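Local coordinates for protein member of s1p family of ribosomal proteins (Pyrococcus furiosus, PDB 5YH1) that probably acts as a manganese-dependent exonuclease on nucleic acids through its DHH domain, the part of the protein present here, at residues F106-M120 with E143-V156. Sequence-based numbering, arbitrary orientation.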
loop_
_atom_site.group_PDB
_atom_site.type_symbol
_atom_site.label_atom_id
_atom_site.label_comp_id
_atom_site.label_asym_id
_atom_site.label_seq_id
_atom_site.Cartn_x
_atom_site.Cartn_y
_atom_site.Cartn_z
ATOM N N PHE A 106 10.584 6.041 -14.833
ATOM C CA PHE A 106 10.919 4.930 -15.706
ATOM C C PHE A 106 9.954 3.784 -15.431
ATOM O O PHE A 106 9.187 3.819 -14.466
ATOM C CB PHE A 106 12.385 4.512 -15.521
ATOM C CG PHE A 106 12.699 3.932 -14.167
ATOM C CD1 PHE A 106 12.944 4.757 -13.078
ATOM C CD2 PHE A 106 12.794 2.554 -13.990
ATOM C CE1 PHE A 106 13.251 4.218 -11.835
ATOM C CE2 PHE A 106 13.106 2.015 -12.750
ATOM C CZ PHE A 106 13.326 2.848 -11.673
ATOM N N TYR A 107 9.973 2.789 -16.307
ATOM C CA TYR A 107 9.099 1.634 -16.192
ATOM C C TYR A 107 9.664 0.711 -15.097
ATOM O O TYR A 107 10.487 -0.158 -15.361
ATOM C CB TYR A 107 8.998 0.946 -17.559
ATOM C CG TYR A 107 7.836 -0.006 -17.785
ATOM C CD1 TYR A 107 6.856 -0.233 -16.817
ATOM C CD2 TYR A 107 7.708 -0.664 -19.001
ATOM C CE1 TYR A 107 5.803 -1.108 -17.057
ATOM C CE2 TYR A 107 6.656 -1.528 -19.248
ATOM C CZ TYR A 107 5.705 -1.744 -18.275
ATOM O OH TYR A 107 4.659 -2.608 -18.540
ATOM N N GLU A 108 9.240 0.961 -13.863
ATOM C CA GLU A 108 9.693 0.231 -12.671
ATOM C C GLU A 108 9.368 -1.238 -12.731
ATOM O O GLU A 108 8.337 -1.606 -13.283
ATOM C CB GLU A 108 8.952 0.736 -11.442
ATOM C CG GLU A 108 9.581 1.889 -10.736
ATOM C CD GLU A 108 8.816 2.218 -9.476
ATOM O OE1 GLU A 108 9.417 2.148 -8.392
ATOM O OE2 GLU A 108 7.615 2.513 -9.570
ATOM N N LEU A 109 10.181 -2.063 -12.077
ATOM C CA LEU A 109 9.925 -3.510 -12.061
ATOM C C LEU A 109 8.603 -3.848 -11.389
ATOM O O LEU A 109 7.900 -4.751 -11.837
ATOM C CB LEU A 109 11.072 -4.291 -11.413
ATOM C CG LEU A 109 12.386 -4.325 -12.202
ATOM C CD1 LEU A 109 13.373 -5.287 -11.563
ATOM C CD2 LEU A 109 12.153 -4.707 -13.654
ATOM N N GLU A 110 8.242 -3.109 -10.342
ATOM C CA GLU A 110 6.964 -3.345 -9.683
ATOM C C GLU A 110 5.801 -3.137 -10.658
ATOM O O GLU A 110 4.828 -3.888 -10.626
ATOM C CB GLU A 110 6.805 -2.457 -8.441
ATOM C CG GLU A 110 5.506 -2.717 -7.689
ATOM C CD GLU A 110 5.454 -2.092 -6.296
ATOM O OE1 GLU A 110 6.440 -1.459 -5.863
ATOM O OE2 GLU A 110 4.411 -2.244 -5.622
ATOM N N ASP A 111 5.909 -2.130 -11.530
ATOM C CA ASP A 111 4.886 -1.881 -12.546
ATOM C C ASP A 111 4.838 -2.973 -13.607
ATOM O O ASP A 111 3.772 -3.497 -13.900
ATOM C CB ASP A 111 5.099 -0.524 -13.237
ATOM C CG ASP A 111 4.858 0.656 -12.302
ATOM O OD1 ASP A 111 4.369 0.450 -11.178
ATOM O OD2 ASP A 111 5.173 1.798 -12.689
ATOM N N VAL A 112 5.981 -3.301 -14.206
ATOM C CA VAL A 112 5.973 -4.277 -15.292
ATOM C C VAL A 112 5.603 -5.679 -14.785
ATOM O O VAL A 112 4.901 -6.437 -15.468
ATOM C CB VAL A 112 7.302 -4.292 -16.070
ATOM C CG1 VAL A 112 8.424 -4.931 -15.259
ATOM C CG2 VAL A 112 7.111 -5.004 -17.394
ATOM N N LEU A 113 6.030 -6.017 -13.576
ATOM C CA LEU A 113 5.723 -7.353 -13.045
ATOM C C LEU A 113 4.228 -7.489 -12.792
ATOM O O LEU A 113 3.631 -8.524 -13.071
ATOM C CB LEU A 113 6.558 -7.650 -11.795
ATOM C CG LEU A 113 8.054 -7.833 -12.119
ATOM C CD1 LEU A 113 8.876 -7.893 -10.848
ATOM C CD2 LEU A 113 8.292 -9.073 -12.968
ATOM N N LYS A 114 3.618 -6.421 -12.301
ATOM C CA LYS A 114 2.174 -6.386 -12.149
ATOM C C LYS A 114 1.480 -6.521 -13.526
ATOM O O LYS A 114 0.538 -7.298 -13.690
ATOM C CB LYS A 114 1.786 -5.096 -11.419
ATOM C CG LYS A 114 0.304 -4.914 -11.163
ATOM C CD LYS A 114 -0.322 -3.977 -12.173
ATOM C CE LYS A 114 -1.788 -3.720 -11.860
ATOM N NZ LYS A 114 -1.952 -2.546 -10.960
ATOM N N ASP A 115 1.966 -5.786 -14.518
ATOM C CA ASP A 115 1.405 -5.869 -15.866
ATOM C C ASP A 115 1.490 -7.307 -16.422
ATOM O O ASP A 115 0.553 -7.810 -17.039
ATOM C CB ASP A 115 2.135 -4.880 -16.804
ATOM C CG ASP A 115 1.844 -3.414 -16.466
ATOM O OD1 ASP A 115 0.867 -3.149 -15.733
ATOM O OD2 ASP A 115 2.594 -2.525 -16.932
ATOM N N ILE A 116 2.615 -7.969 -16.195
ATOM C CA ILE A 116 2.799 -9.339 -16.676
ATOM C C ILE A 116 1.875 -10.323 -15.928
ATOM O O ILE A 116 1.235 -11.174 -16.540
ATOM C CB ILE A 116 4.286 -9.763 -16.597
ATOM C CG1 ILE A 116 5.098 -8.957 -17.616
ATOM C CG2 ILE A 116 4.458 -11.263 -16.881
ATOM C CD1 ILE A 116 6.603 -9.044 -17.438
ATOM N N ILE A 117 1.773 -10.197 -14.614
ATOM C CA ILE A 117 0.907 -11.106 -13.844
ATOM C C ILE A 117 -0.546 -10.929 -14.272
ATOM O O ILE A 117 -1.248 -11.905 -14.522
ATOM C CB ILE A 117 1.078 -10.888 -12.326
ATOM C CG1 ILE A 117 2.473 -11.359 -11.900
ATOM C CG2 ILE A 117 -0.014 -11.613 -11.527
ATOM C CD1 ILE A 117 2.991 -10.725 -10.628
ATOM N N PHE A 118 -0.988 -9.682 -14.386
ATOM C CA PHE A 118 -2.352 -9.380 -14.808
ATOM C C PHE A 118 -2.631 -9.876 -16.226
ATOM O O PHE A 118 -3.669 -10.477 -16.470
ATOM C CB PHE A 118 -2.631 -7.870 -14.706
ATOM C CG PHE A 118 -3.090 -7.413 -13.341
ATOM C CD1 PHE A 118 -2.624 -8.014 -12.168
ATOM C CD2 PHE A 118 -3.984 -6.353 -13.225
ATOM C CE1 PHE A 118 -3.055 -7.572 -10.919
ATOM C CE2 PHE A 118 -4.417 -5.909 -11.976
ATOM C CZ PHE A 118 -3.951 -6.524 -10.822
HETATM N N MSE A 119 -1.718 -9.630 -17.163
HETATM C CA MSE A 119 -1.948 -10.057 -18.558
HETATM C C MSE A 119 -1.945 -11.572 -18.672
HETATM O O MSE A 119 -2.695 -12.135 -19.465
HETATM C CB MSE A 119 -0.957 -9.406 -19.536
HETATM C CG MSE A 119 0.411 -10.079 -19.503
HETATM SE SE MSE A 119 1.772 -9.286 -20.698
HETATM C CE MSE A 119 1.879 -7.455 -19.981
HETATM N N MSE A 120 -1.111 -12.247 -17.883
HETATM C CA MSE A 120 -1.061 -13.708 -17.922
HETATM C C MSE A 120 -2.323 -14.306 -17.330
HETATM O O MSE A 120 -2.797 -15.342 -17.791
HETATM C CB MSE A 120 0.198 -14.225 -17.226
HETATM C CG MSE A 120 1.446 -14.051 -18.086
HETATM SE SE MSE A 120 1.274 -14.991 -19.817
HETATM C CE MSE A 120 0.914 -16.811 -19.133
ATOM N N GLU A 143 17.193 2.981 -18.531
ATOM C CA GLU A 143 16.585 2.539 -17.263
ATOM C C GLU A 143 15.302 1.724 -17.482
ATOM O O GLU A 143 14.820 1.060 -16.565
ATOM C CB GLU A 143 16.282 3.737 -16.351
ATOM C CG GLU A 143 17.490 4.290 -15.606
ATOM C CD GLU A 143 18.548 4.886 -16.529
ATOM O OE1 GLU A 143 19.741 4.561 -16.345
ATOM O OE2 GLU A 143 18.195 5.664 -17.449
ATOM N N ASP A 144 14.748 1.790 -18.688
ATOM C CA ASP A 144 13.548 1.045 -19.031
ATOM C C ASP A 144 13.823 -0.366 -19.567
ATOM O O ASP A 144 12.904 -1.183 -19.640
ATOM C CB ASP A 144 12.728 1.840 -20.038
ATOM C CG ASP A 144 12.313 3.197 -19.489
ATOM O OD1 ASP A 144 11.460 3.213 -18.581
ATOM O OD2 ASP A 144 12.849 4.230 -19.946
ATOM N N ILE A 145 15.079 -0.654 -19.917
ATOM C CA ILE A 145 15.436 -1.930 -20.561
ATOM C C ILE A 145 15.117 -3.186 -19.715
ATOM O O ILE A 145 14.588 -4.180 -20.240
ATOM C CB ILE A 145 16.908 -1.900 -21.027
ATOM C CG1 ILE A 145 17.017 -0.968 -22.245
ATOM C CG2 ILE A 145 17.406 -3.299 -21.379
ATOM C CD1 ILE A 145 18.424 -0.730 -22.755
ATOM N N PRO A 146 15.413 -3.154 -18.410
ATOM C CA PRO A 146 15.046 -4.317 -17.580
ATOM C C PRO A 146 13.581 -4.728 -17.707
ATOM O O PRO A 146 13.282 -5.913 -17.795
ATOM C CB PRO A 146 15.365 -3.842 -16.166
ATOM C CG PRO A 146 16.498 -2.877 -16.356
ATOM C CD PRO A 146 16.239 -2.184 -17.665
ATOM N N ALA A 147 12.677 -3.752 -17.742
ATOM C CA ALA A 147 11.256 -4.036 -17.949
ATOM C C ALA A 147 11.007 -4.673 -19.305
ATOM O O ALA A 147 10.199 -5.596 -19.434
ATOM C CB ALA A 147 10.435 -2.757 -17.814
ATOM N N TYR A 148 11.701 -4.179 -20.324
ATOM C CA TYR A 148 11.502 -4.673 -21.684
ATOM C C TYR A 148 12.075 -6.085 -21.864
ATOM O O TYR A 148 11.498 -6.893 -22.576
ATOM C CB TYR A 148 12.088 -3.707 -22.721
ATOM C CG TYR A 148 11.505 -2.299 -22.696
ATOM C CD1 TYR A 148 10.180 -2.061 -22.332
ATOM C CD2 TYR A 148 12.283 -1.209 -23.058
ATOM C CE1 TYR A 148 9.662 -0.782 -22.324
ATOM C CE2 TYR A 148 11.773 0.076 -23.048
ATOM C CZ TYR A 148 10.464 0.284 -22.684
ATOM O OH TYR A 148 9.966 1.561 -22.681
ATOM N N LYS A 149 13.190 -6.389 -21.211
ATOM C CA LYS A 149 13.716 -7.763 -21.226
ATOM C C LYS A 149 12.683 -8.753 -20.699
ATOM O O LYS A 149 12.524 -9.835 -21.252
ATOM C CB LYS A 149 14.996 -7.864 -20.412
ATOM C CG LYS A 149 16.170 -7.222 -21.120
ATOM C CD LYS A 149 17.421 -7.282 -20.275
ATOM C CE LYS A 149 18.617 -6.836 -21.087
ATOM N NZ LYS A 149 19.882 -7.103 -20.356
ATOM N N ARG A 150 11.948 -8.355 -19.661
ATOM C CA ARG A 150 10.907 -9.198 -19.108
ATOM C C ARG A 150 9.713 -9.323 -20.038
ATOM O O ARG A 150 9.220 -10.436 -20.259
ATOM C CB ARG A 150 10.494 -8.702 -17.727
ATOM C CG ARG A 150 11.562 -8.984 -16.684
ATOM C CD ARG A 150 11.378 -8.101 -15.476
ATOM N NE ARG A 150 12.357 -8.354 -14.423
ATOM C CZ ARG A 150 13.614 -7.926 -14.434
ATOM N NH1 ARG A 150 14.100 -7.234 -15.467
ATOM N NH2 ARG A 150 14.399 -8.203 -13.398
ATOM N N LEU A 151 9.260 -8.208 -20.615
ATOM C CA LEU A 151 8.158 -8.272 -21.584
ATOM C C LEU A 151 8.503 -9.118 -22.823
ATOM O O LEU A 151 7.643 -9.816 -23.369
ATOM C CB LEU A 151 7.704 -6.867 -22.004
ATOM C CG LEU A 151 6.980 -6.068 -20.917
ATOM C CD1 LEU A 151 6.828 -4.616 -21.331
ATOM C CD2 LEU A 151 5.620 -6.666 -20.602
ATOM N N LYS A 152 9.750 -9.061 -23.268
ATOM C CA LYS A 152 10.149 -9.812 -24.458
ATOM C C LYS A 152 10.201 -11.330 -24.215
ATOM O O LYS A 152 10.015 -12.108 -25.140
ATOM C CB LYS A 152 11.464 -9.275 -25.031
ATOM C CG LYS A 152 11.303 -7.919 -25.733
ATOM C CD LYS A 152 10.163 -7.906 -26.756
ATOM C CE LYS A 152 10.235 -6.684 -27.663
ATOM N NZ LYS A 152 9.089 -6.611 -28.609
ATOM N N ALA A 153 10.391 -11.748 -22.969
ATOM C CA ALA A 153 10.245 -13.163 -22.633
ATOM C C ALA A 153 8.823 -13.664 -22.914
ATOM O O ALA A 153 8.601 -14.869 -23.045
ATOM C CB ALA A 153 10.616 -13.407 -21.184
ATOM N N TYR A 154 7.864 -12.745 -23.021
ATOM C CA TYR A 154 6.485 -13.101 -23.348
ATOM C C TYR A 154 6.086 -12.752 -24.789
ATOM O O TYR A 154 4.915 -12.875 -25.144
ATOM C CB TYR A 154 5.535 -12.445 -22.330
ATOM C CG TYR A 154 5.739 -13.015 -20.953
ATOM C CD1 TYR A 154 6.777 -12.572 -20.150
ATOM C CD2 TYR A 154 4.923 -14.035 -20.473
ATOM C CE1 TYR A 154 6.995 -13.119 -18.897
ATOM C CE2 TYR A 154 5.131 -14.588 -19.222
ATOM C CZ TYR A 154 6.165 -14.128 -18.436
ATOM O OH TYR A 154 6.382 -14.685 -17.191
ATOM N N GLY A 155 7.047 -12.340 -25.614
ATOM C CA GLY A 155 6.764 -11.923 -27.005
ATOM C C GLY A 155 5.858 -10.705 -27.151
ATOM O O GLY A 155 5.143 -10.563 -28.152
ATOM N N VAL A 156 5.881 -9.821 -26.157
ATOM C CA VAL A 156 5.013 -8.645 -26.141
ATOM C C VAL A 156 5.576 -7.546 -27.047
ATOM O O VAL A 156 6.782 -7.302 -27.060
ATOM C CB VAL A 156 4.824 -8.123 -24.695
ATOM C CG1 VAL A 156 4.306 -6.694 -24.666
ATOM C CG2 VAL A 156 3.881 -9.049 -23.926
HETATM O O HOH W 1 13.078 -1.100 -15.958
#
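Tyr107, Val112 and Ile116 pack against Ala147 and Leu151 where two helices of the DHH domain run side by side along its parallel sheet; the axes of 109-120 and 145-152 are 9.6 Å apart and 15° from parallel, as expected of neighbouring connections in an alpha/beta fold. At the N-terminal end, Tyr107 N donates to Asp144 OD1 (2.7 Å) in a nearly straight bond. A water bridges Tyr107 O, Glu143 O and Ala147 N. With CG anti to the backbone N (chi1 -162°), the Tyr107 ring lies between the helices and the sheet, touching Val133 and Ile135. Val112 CB lies over one face of the ring, toward its rim, and Tyr148 CE1 meets the ring edge 3.9 Å from Tyr107 CD2. Tyr107 OH donates to the anti lone pair of Asp115 OD2. Leu151 splits its branches: CD1 lies against Tyr107 CE2, CD2 against Ile116 CG1. On the side facing the second subunit, Arg150 is extended from CG to NE, and Leu109 CD2 sits 3.5 Å above one face of its guanidinium. The bond from Arg150 NH1 to Pro146 O, which lies in the guanidinium plane while the nitrogen stands above the carbonyl plane, together with Glu263 and Glu299 of the second subunit, fixes that group's rotation. An alanine in place of Arg150 would probably leave both glutamates without their cationic mate and strip Leu109 of the flat surface it rests on. Farther along, Tyr154 OH bonds Gly274 O of the second subunit, and two side chains of 109-120 meet the ring: selenomethionine Met120 obliquely, in a Met-aromatic contact, whereas Ile116 makes a CH-pi contact over the face, its CG2 3.9 Å from the Tyr154 ring centroid and 23° off the normal.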